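Local structure of phosphoacetylglucosamine mutase (Aspergillus lentulus, 5O9X) at residues A[4-9]-A[151-156]; A[49-54]-A[124-129]; A[42-47]-A[146-151]. The protein interconverts N-acetylglucosamine 6-phosphate and N-acetylglucosamine 1-phosphate, a step that supplies the precursor of UDP-N-acetylglucosamine. The protein carries 1 engineered substitution. One frame throughout, in Å; residues are numbered along the deposited sequence.

Contact 1 (A[4-9]-A[151-156])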
loop_
_atom_site.group_PDB
_atom_site.type_symbol
_atom_site.label_atom_id
_atom_site.label_comp_id
_atom_site.label_asym_id
_atom_site.label_seq_id
_atom_site.Cartn_x
_atom_site.Cartn_y
_atom_site.Cartn_z
ATOM N N PRO A 4 26.801 17.067 23.595
ATOM C CA PRO A 4 27.916 17.455 22.705
ATOM C C PRO A 4 28.577 16.291 21.953
ATOM O O PRO A 4 29.054 16.497 20.833
ATOM C CB PRO A 4 28.932 18.124 23.666
ATOM C CG PRO A 4 28.593 17.587 25.021
ATOM C CD PRO A 4 27.084 17.471 24.998
ATOM N N ALA A 5 28.632 15.100 22.552
ATOM C CA ALA A 5 29.219 13.935 21.870
ATOM C C ALA A 5 28.327 13.459 20.716
ATOM O O ALA A 5 28.856 13.068 19.675
ATOM C CB ALA A 5 29.512 12.792 22.832
ATOM N N VAL A 6 26.996 13.529 20.914
ATOM C CA VAL A 6 25.987 13.200 19.886
ATOM C C VAL A 6 26.110 14.170 18.706
ATOM O O VAL A 6 26.306 13.730 17.577
ATOM C CB VAL A 6 24.544 13.129 20.480
ATOM C CG1 VAL A 6 23.454 13.267 19.426
ATOM C CG2 VAL A 6 24.343 11.826 21.243
ATOM N N ARG A 7 26.052 15.479 18.989
ATOM C CA ARG A 7 26.098 16.535 17.979
ATOM C C ARG A 7 27.400 16.433 17.158
ATOM O O ARG A 7 27.420 16.759 15.967
ATOM C CB ARG A 7 25.859 17.896 18.668
ATOM C CG ARG A 7 26.355 19.169 17.978
ATOM C CD ARG A 7 26.224 20.415 18.873
ATOM N NE ARG A 7 24.873 20.509 19.453
ATOM C CZ ARG A 7 24.554 20.272 20.733
ATOM N NH1 ARG A 7 25.492 19.956 21.631
ATOM N NH2 ARG A 7 23.283 20.345 21.116
ATOM N N LYS A 8 28.451 15.908 17.786
ATOM C CA LYS A 8 29.741 15.660 17.144
ATOM C C LYS A 8 29.701 14.397 16.258
ATOM O O LYS A 8 30.130 14.442 15.110
ATOM C CB LYS A 8 30.875 15.545 18.193
ATOM C CG LYS A 8 32.267 15.218 17.645
ATOM C CD LYS A 8 32.936 16.426 16.981
ATOM C CE LYS A 8 34.453 16.352 17.043
ATOM N NZ LYS A 8 34.981 15.017 16.648
ATOM N N ALA A 9 29.205 13.285 16.805
ATOM C CA ALA A 9 29.069 12.060 16.025
ATOM C C ALA A 9 28.153 12.297 14.798
ATOM O O ALA A 9 28.469 11.778 13.732
ATOM C CB ALA A 9 28.600 10.891 16.888
ATOM N N ALA A 151 25.219 7.134 15.397
ATOM C CA ALA A 151 25.599 8.497 15.773
ATOM C C ALA A 151 24.649 9.062 16.830
ATOM O O ALA A 151 25.086 9.642 17.814
ATOM C CB ALA A 151 25.708 9.399 14.552
ATOM N N THR A 152 23.355 8.822 16.675
ATOM C CA THR A 152 22.397 9.408 17.556
ATOM C C THR A 152 22.203 8.479 18.729
ATOM O O THR A 152 21.429 8.799 19.598
ATOM C CB THR A 152 21.012 9.640 16.864
ATOM O OG1 THR A 152 20.503 8.387 16.385
ATOM C CG2 THR A 152 21.126 10.571 15.714
ATOM N N GLU A 153 22.902 7.344 18.755
ATOM C CA GLU A 153 22.864 6.378 19.885
ATOM C C GLU A 153 21.488 5.688 20.040
ATOM O O GLU A 153 21.062 5.300 21.147
ATOM C CB GLU A 153 23.323 7.033 21.231
ATOM C CG GLU A 153 24.742 7.580 21.193
ATOM C CD GLU A 153 25.112 8.422 22.430
ATOM O OE1 GLU A 153 24.336 8.487 23.404
ATOM O OE2 GLU A 153 26.176 9.081 22.403
ATOM N N ALA A 154 20.768 5.536 18.932
ATOM C CA ALA A 154 19.534 4.787 19.009
ATOM C C ALA A 154 19.935 3.301 19.224
ATOM O O ALA A 154 21.012 2.871 18.760
ATOM C CB ALA A 154 18.732 4.961 17.684
ATOM N N GLU A 155 19.089 2.536 19.922
ATOM C CA GLU A 155 19.062 1.077 19.855
ATOM C C GLU A 155 18.408 0.721 18.502
ATOM O O GLU A 155 17.355 1.315 18.154
ATOM C CB GLU A 155 18.140 0.552 20.940
ATOM C CG GLU A 155 18.066 -0.947 21.121
ATOM C CD GLU A 155 17.169 -1.316 22.305
ATOM O OE1 GLU A 155 16.816 -0.439 23.148
ATOM O OE2 GLU A 155 16.816 -2.511 22.404
ATOM N N PHE A 156 18.971 -0.250 17.773
ATOM C CA PHE A 156 18.395 -0.595 16.418
ATOM C C PHE A 156 18.553 -2.054 16.073
ATOM O O PHE A 156 19.465 -2.708 16.590
ATOM C CB PHE A 156 18.889 0.312 15.257
ATOM C CG PHE A 156 20.361 0.297 15.024
ATOM C CD1 PHE A 156 20.955 -0.592 14.083
ATOM C CD2 PHE A 156 21.177 1.217 15.694
ATOM C CE1 PHE A 156 22.316 -0.552 13.829
ATOM C CE2 PHE A 156 22.558 1.271 15.420
ATOM C CZ PHE A 156 23.120 0.360 14.505
#
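Val6 and Ala9, on one side of helix 4-14, pack against Ala151, Thr152 and Glu153 where helix 138-151 ends. The turn there is a Schellman motif. Glu153 is its first non-helical residue and has positive phi (67°). The chain then enters strand 155-161, an outermost strand of the mixed sheet in the first alpha/beta/alpha domain. The N-terminal helix thus lies against the helix-to-strand turn.

Val6 makes its close contacts with CG2. CG1 stands anti to the backbone N (chi1 160°) and is looser, 4.4 Å from Thr152 CA. CG2, beside the backbone N, lies 3.5 Å from Glu153 OE2. Glu153 meets it with CG beside its own backbone N and an extended chain beyond. This extended chain carries the carboxylate to helix 4-14, and its contact with Val6 is van der Waals. Val6 CG2 also lies 4.1 Å from Ala151 O.

Thr152 points its CB away from helix 4-14. Its OG1 is hydrogen-bonded to Thr51 OG1 of helix 40-56, so its polar end serves another helix. Arg7 also faces elsewhere and forms a salt bridge with Asp112.

The second point of packing is between two alanines. Ala9 CB points toward Ala151 and lies 4.0 Å from its CB. Ala151 CB also rests 3.7 Å from Ala9 O.

Contact 2 (A[49-54]-A[124-129])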
loop_
_atom_site.group_PDB
_atom_site.type_symbol
_atom_site.label_atom_id
_atom_site.label_comp_id
_atom_site.label_asym_id
_atom_site.label_seq_id
_atom_site.Cartn_x
_atom_site.Cartn_y
_atom_site.Cartn_z
ATOM N N LEU A 49 15.681 11.604 11.847
ATOM C CA LEU A 49 14.250 11.754 12.102
ATOM C C LEU A 49 13.629 10.590 12.898
ATOM O O LEU A 49 12.867 10.837 13.831
ATOM C CB LEU A 49 13.495 11.958 10.806
ATOM C CG LEU A 49 12.065 12.406 11.157
ATOM C CD1 LEU A 49 12.005 13.849 11.648
ATOM C CD2 LEU A 49 11.169 12.235 9.985
ATOM N N ALA A 50 13.964 9.344 12.519
ATOM C CA ALA A 50 13.469 8.169 13.216
ATOM C C ALA A 50 13.869 8.240 14.697
ATOM O O ALA A 50 13.083 7.840 15.546
ATOM C CB ALA A 50 14.006 6.841 12.584
ATOM N N THR A 51 15.081 8.678 14.974
ATOM C CA THR A 51 15.566 8.798 16.391
ATOM C C THR A 51 14.654 9.823 17.156
ATOM O O THR A 51 14.119 9.522 18.226
ATOM C CB THR A 51 17.030 9.283 16.475
ATOM O OG1 THR A 51 17.918 8.332 15.884
ATOM C CG2 THR A 51 17.477 9.459 17.966
ATOM N N LEU A 52 14.438 10.990 16.545
ATOM C CA LEU A 52 13.588 12.011 17.142
ATOM C C LEU A 52 12.170 11.534 17.340
ATOM O O LEU A 52 11.535 11.878 18.369
ATOM C CB LEU A 52 13.593 13.307 16.312
ATOM C CG LEU A 52 14.955 14.044 16.279
ATOM C CD1 LEU A 52 14.798 15.352 15.525
ATOM C CD2 LEU A 52 15.542 14.334 17.676
ATOM N N ARG A 53 11.654 10.746 16.386
ATOM C CA ARG A 53 10.275 10.298 16.472
ATOM C C ARG A 53 10.132 9.364 17.620
ATOM O O ARG A 53 9.170 9.463 18.402
ATOM C CB ARG A 53 9.755 9.607 15.146
ATOM C CG ARG A 53 8.293 9.163 15.192
ATOM C CD ARG A 53 7.378 10.360 15.346
ATOM N NE ARG A 53 5.981 10.013 15.206
ATOM C CZ ARG A 53 4.979 10.713 15.687
ATOM N NH1 ARG A 53 5.215 11.798 16.463
ATOM N NH2 ARG A 53 3.754 10.313 15.412
ATOM N N SER A 54 11.077 8.438 17.720
ATOM C CA SER A 54 10.994 7.424 18.757
ATOM C C SER A 54 11.071 8.102 20.131
ATOM O O SER A 54 10.251 7.789 21.016
ATOM C CB SER A 54 12.166 6.461 18.625
ATOM O OG SER A 54 12.068 5.480 19.623
ATOM N N ASN A 124 15.132 10.389 26.652
ATOM C CA ASN A 124 14.321 9.210 26.275
ATOM C C ASN A 124 15.188 8.237 25.392
ATOM O O ASN A 124 16.100 8.661 24.675
ATOM C CB ASN A 124 12.984 9.619 25.589
ATOM C CG ASN A 124 11.979 10.250 26.556
ATOM O OD1 ASN A 124 12.144 10.187 27.774
ATOM N ND2 ASN A 124 10.925 10.848 26.014
ATOM N N PRO A 125 14.998 6.923 25.546
ATOM C CA PRO A 125 15.679 6.078 24.566
ATOM C C PRO A 125 15.090 6.276 23.139
ATOM O O PRO A 125 13.987 6.787 22.977
ATOM C CB PRO A 125 15.455 4.665 25.110
ATOM C CG PRO A 125 14.194 4.743 25.913
ATOM C CD PRO A 125 14.264 6.133 26.547
ATOM N N ALA A 126 15.871 5.954 22.121
ATOM C CA ALA A 126 15.324 5.857 20.756
ATOM C C ALA A 126 15.503 4.411 20.332
ATOM O O ALA A 126 16.614 3.848 20.520
ATOM C CB ALA A 126 16.108 6.780 19.838
ATOM N N ARG A 127 14.423 3.828 19.762
ATOM C CA ARG A 127 14.445 2.437 19.318
ATOM C C ARG A 127 13.902 2.377 17.850
ATOM O O ARG A 127 12.798 2.834 17.588
ATOM C CB ARG A 127 13.608 1.567 20.290
ATOM C CG ARG A 127 14.230 1.457 21.702
ATOM C CD ARG A 127 13.406 0.511 22.557
ATOM N NE ARG A 127 13.870 0.484 23.949
ATOM C CZ ARG A 127 13.367 1.248 24.933
ATOM N NH1 ARG A 127 12.355 2.094 24.721
ATOM N NH2 ARG A 127 13.870 1.126 26.154
ATOM N N VAL A 128 14.743 1.923 16.923
ATOM C CA VAL A 128 14.408 1.900 15.484
ATOM C C VAL A 128 14.624 0.472 14.942
ATOM O O VAL A 128 15.601 -0.155 15.228
ATOM C CB VAL A 128 15.178 3.005 14.731
ATOM C CG1 VAL A 128 14.964 2.972 13.193
ATOM C CG2 VAL A 128 14.802 4.375 15.302
ATOM N N VAL A 129 13.668 -0.044 14.179
ATOM C CA VAL A 129 13.820 -1.390 13.529
ATOM C C VAL A 129 13.673 -1.139 11.990
ATOM O O VAL A 129 12.824 -0.337 11.558
ATOM C CB VAL A 129 12.786 -2.417 14.148
ATOM C CG1 VAL A 129 11.344 -1.906 14.076
ATOM C CG2 VAL A 129 12.829 -3.791 13.433
#
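Helix 49-54 packs on strand 127-129 with axes 7.9 Å apart at closest approach and N-to-C directions 127° apart. Ser54 lies nearest Ala126, and Ala50 nearest Val128, with CA atoms 5.0 and 6.7 Å apart respectively.

The polar link is at Ser54. Its OG is anti to the backbone N (chi1 -179°), which carries the hydroxyl off the helix to the strand backbone. There it accepts a nearly straight hydrogen bond from Arg127 N, 2.9 Å long with an N-H...O angle of 173°. Ser54 OG has a second hydrogen-bond partner in Gln60 O, so one buried hydroxyl joins the helix to two parts of the chain.

The helix is 40-56, and the strand is 127-132 of the five-stranded mixed sheet in the first alpha/beta/alpha domain of this phosphohexomutase. Strand 127-132 lies between strands 61-66 and 155-161, parallel to both. Small side chains bring the helix down onto it.

Ala50 CB points toward the strand and meets the valine fork. Val128 CG2 is 3.8 Å from it, and CG1 is only slightly farther. Beside this pair, Thr51 turns its methyl to Ala126. CG2 is anti to the backbone N and touches Ala126 CB at 3.5 Å. The same rotation leaves OG1 beside the backbone N, where it bonds to Gly47 O in addition to Thr152.

Arg127 points its CB away from the helix. Its guanidinium has Pro125 CB over one face, 3.8 Å above the plane and offset toward the rim. Arg127 NE forms a salt bridge with Glu155, and NH1 bonds to Gly59 O.

Contact 3 (A[42-47]-A[146-151])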
loop_
_atom_site.group_PDB
_atom_site.type_symbol
_atom_site.label_atom_id
_atom_site.label_comp_id
_atom_site.label_asym_id
_atom_site.label_seq_id
_atom_site.Cartn_x
_atom_site.Cartn_y
_atom_site.Cartn_z
ATOM N N VAL A 42 19.831 11.510 2.142
ATOM C CA VAL A 42 18.408 11.394 2.447
ATOM C C VAL A 42 18.179 10.353 3.548
ATOM O O VAL A 42 17.500 10.614 4.543
ATOM C CB VAL A 42 17.568 11.018 1.186
ATOM C CG1 VAL A 42 16.116 10.835 1.556
ATOM C CG2 VAL A 42 17.589 12.144 0.182
ATOM N N VAL A 43 18.711 9.164 3.327
ATOM C CA VAL A 43 18.581 8.064 4.250
ATOM C C VAL A 43 19.233 8.450 5.605
ATOM O O VAL A 43 18.723 8.093 6.693
ATOM C CB VAL A 43 19.198 6.772 3.602
ATOM C CG1 VAL A 43 19.285 5.638 4.608
ATOM C CG2 VAL A 43 18.338 6.361 2.360
ATOM N N TYR A 44 20.395 9.099 5.511
ATOM C CA TYR A 44 21.083 9.558 6.735
ATOM C C TYR A 44 20.137 10.490 7.501
ATOM O O TYR A 44 19.952 10.319 8.689
ATOM C CB TYR A 44 22.382 10.301 6.359
ATOM C CG TYR A 44 23.209 10.622 7.558
ATOM C CD1 TYR A 44 23.958 9.631 8.180
ATOM C CD2 TYR A 44 23.136 11.891 8.140
ATOM C CE1 TYR A 44 24.687 9.906 9.335
ATOM C CE2 TYR A 44 23.879 12.188 9.295
ATOM C CZ TYR A 44 24.653 11.203 9.865
ATOM O OH TYR A 44 25.361 11.485 11.022
ATOM N N ALA A 45 19.515 11.439 6.809
ATOM C CA ALA A 45 18.512 12.345 7.403
ATOM C C ALA A 45 17.339 11.595 8.053
ATOM O O ALA A 45 16.867 11.906 9.193
ATOM C CB ALA A 45 17.974 13.287 6.334
ATOM N N VAL A 46 16.857 10.586 7.325
ATOM C CA VAL A 46 15.782 9.754 7.873
ATOM C C VAL A 46 16.171 9.020 9.188
ATOM O O VAL A 46 15.318 8.859 10.072
ATOM C CB VAL A 46 15.228 8.769 6.789
ATOM C CG1 VAL A 46 14.237 7.800 7.415
ATOM C CG2 VAL A 46 14.499 9.563 5.693
ATOM N N GLY A 47 17.441 8.598 9.300
ATOM C CA GLY A 47 17.909 7.938 10.544
ATOM C C GLY A 47 17.798 8.958 11.714
ATOM O O GLY A 47 17.331 8.651 12.802
ATOM N N SER A 146 22.291 2.815 9.469
ATOM C CA SER A 146 23.039 2.321 10.643
ATOM C C SER A 146 24.008 3.372 11.188
ATOM O O SER A 146 24.093 3.527 12.398
ATOM C CB SER A 146 23.831 1.074 10.225
ATOM O OG SER A 146 22.894 0.037 9.909
ATOM N N ALA A 147 24.760 4.009 10.299
ATOM C CA ALA A 147 25.636 5.140 10.630
ATOM C C ALA A 147 24.915 6.296 11.329
ATOM O O ALA A 147 25.434 6.748 12.363
ATOM C CB ALA A 147 26.498 5.603 9.426
ATOM N N ALA A 148 23.742 6.740 10.821
ATOM C CA ALA A 148 22.890 7.722 11.518
ATOM C C ALA A 148 22.452 7.272 12.903
ATOM O O ALA A 148 22.631 8.006 13.846
ATOM C CB ALA A 148 21.637 8.138 10.683
ATOM N N LEU A 149 21.903 6.059 13.022
ATOM C CA LEU A 149 21.396 5.548 14.272
ATOM C C LEU A 149 22.499 5.318 15.324
ATOM O O LEU A 149 22.271 5.502 16.530
ATOM C CB LEU A 149 20.565 4.244 14.073
ATOM C CG LEU A 149 19.273 4.509 13.212
ATOM C CD1 LEU A 149 18.740 3.194 12.690
ATOM C CD2 LEU A 149 18.206 5.290 14.001
ATOM N N THR A 150 23.677 4.965 14.854
ATOM C CA THR A 150 24.787 4.757 15.766
ATOM C C THR A 150 25.211 6.140 16.287
ATOM O O THR A 150 25.467 6.299 17.482
ATOM C CB THR A 150 25.968 4.070 15.092
ATOM O OG1 THR A 150 26.338 4.841 13.953
ATOM C CG2 THR A 150 25.608 2.743 14.621
ATOM N N ALA A 151 25.219 7.134 15.397
ATOM C CA ALA A 151 25.599 8.497 15.773
ATOM C C ALA A 151 24.649 9.062 16.830
ATOM O O ALA A 151 25.086 9.642 17.814
ATOM C CB ALA A 151 25.708 9.399 14.552
#
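Tyr44 lays its ring against Ala148. The tyrosine CG is anti to its backbone N (chi1 -172°), which swings the ring across to helix 146-151. Ala148 CB sits over one ring face in a CH-pi contact, 4.1 Å from the centroid and 27° off the ring normal. Ring atom CD1 is 3.7 Å from that methyl. Ala147 C lies oblique to the same ring.

The close backbone packing centres on Gly47. Its CA is 3.7 Å from Ala148 CB. Gly47 has no side chain, and the alanine methyl packs directly against its CA, which lets the backbones approach. The axes of the two short segments come within 7.9 Å, and their N-to-C directions differ by 33°. Ala148 CB is also 3.4 Å from Tyr44 O, so the same methyl touches both the ring and the tyrosine's carbonyl oxygen. Leu149 adds a methyl-to-carbonyl contact at the glycine. Its CB points to one side, but its far end comes nearer, and CD2 lies 3.7 Å from Gly47 O.

The polar groups find partners outside the two segments. Tyr44 OH lies alongside helix 146-151, 4.1 Å from Ala151 CB, and hydrogen-bonds to Ile10 O of helix 4-14. Gly47 O bonds to Thr51 OG1 further along its own helix.

Helices 40-56 and 138-151 pack side by side in the first alpha/beta/alpha domain. Here they meet through methyls, a ring face and bare backbone. Their closeness therefore rests on small residues and shape, while the tyrosine hydroxyl ties the pair to the N-terminal helix.

How the contacts relate
Contacts 2 and 3 are buried, whereas contact 1 is partly buried and includes an exposed glutamate. All three lie in the first alpha/beta/alpha domain. Contacts 2 and 3 use successive parts of helix 40-56, one against strand 127-132 and the other against helix 138-151. Contacts 1 and 3 share Ala151 at the end of that second helix. Contacts 1 and 2 reach neighbouring strands and are joined by a probable backbone hydrogen bond from Glu155 N to Ala126 O. Leu149 CD2 of contact 3 packs against Thr51 and Val128 of contact 2. Only contact 2 has a hydrogen bond between its own segments; the other two rely on packing.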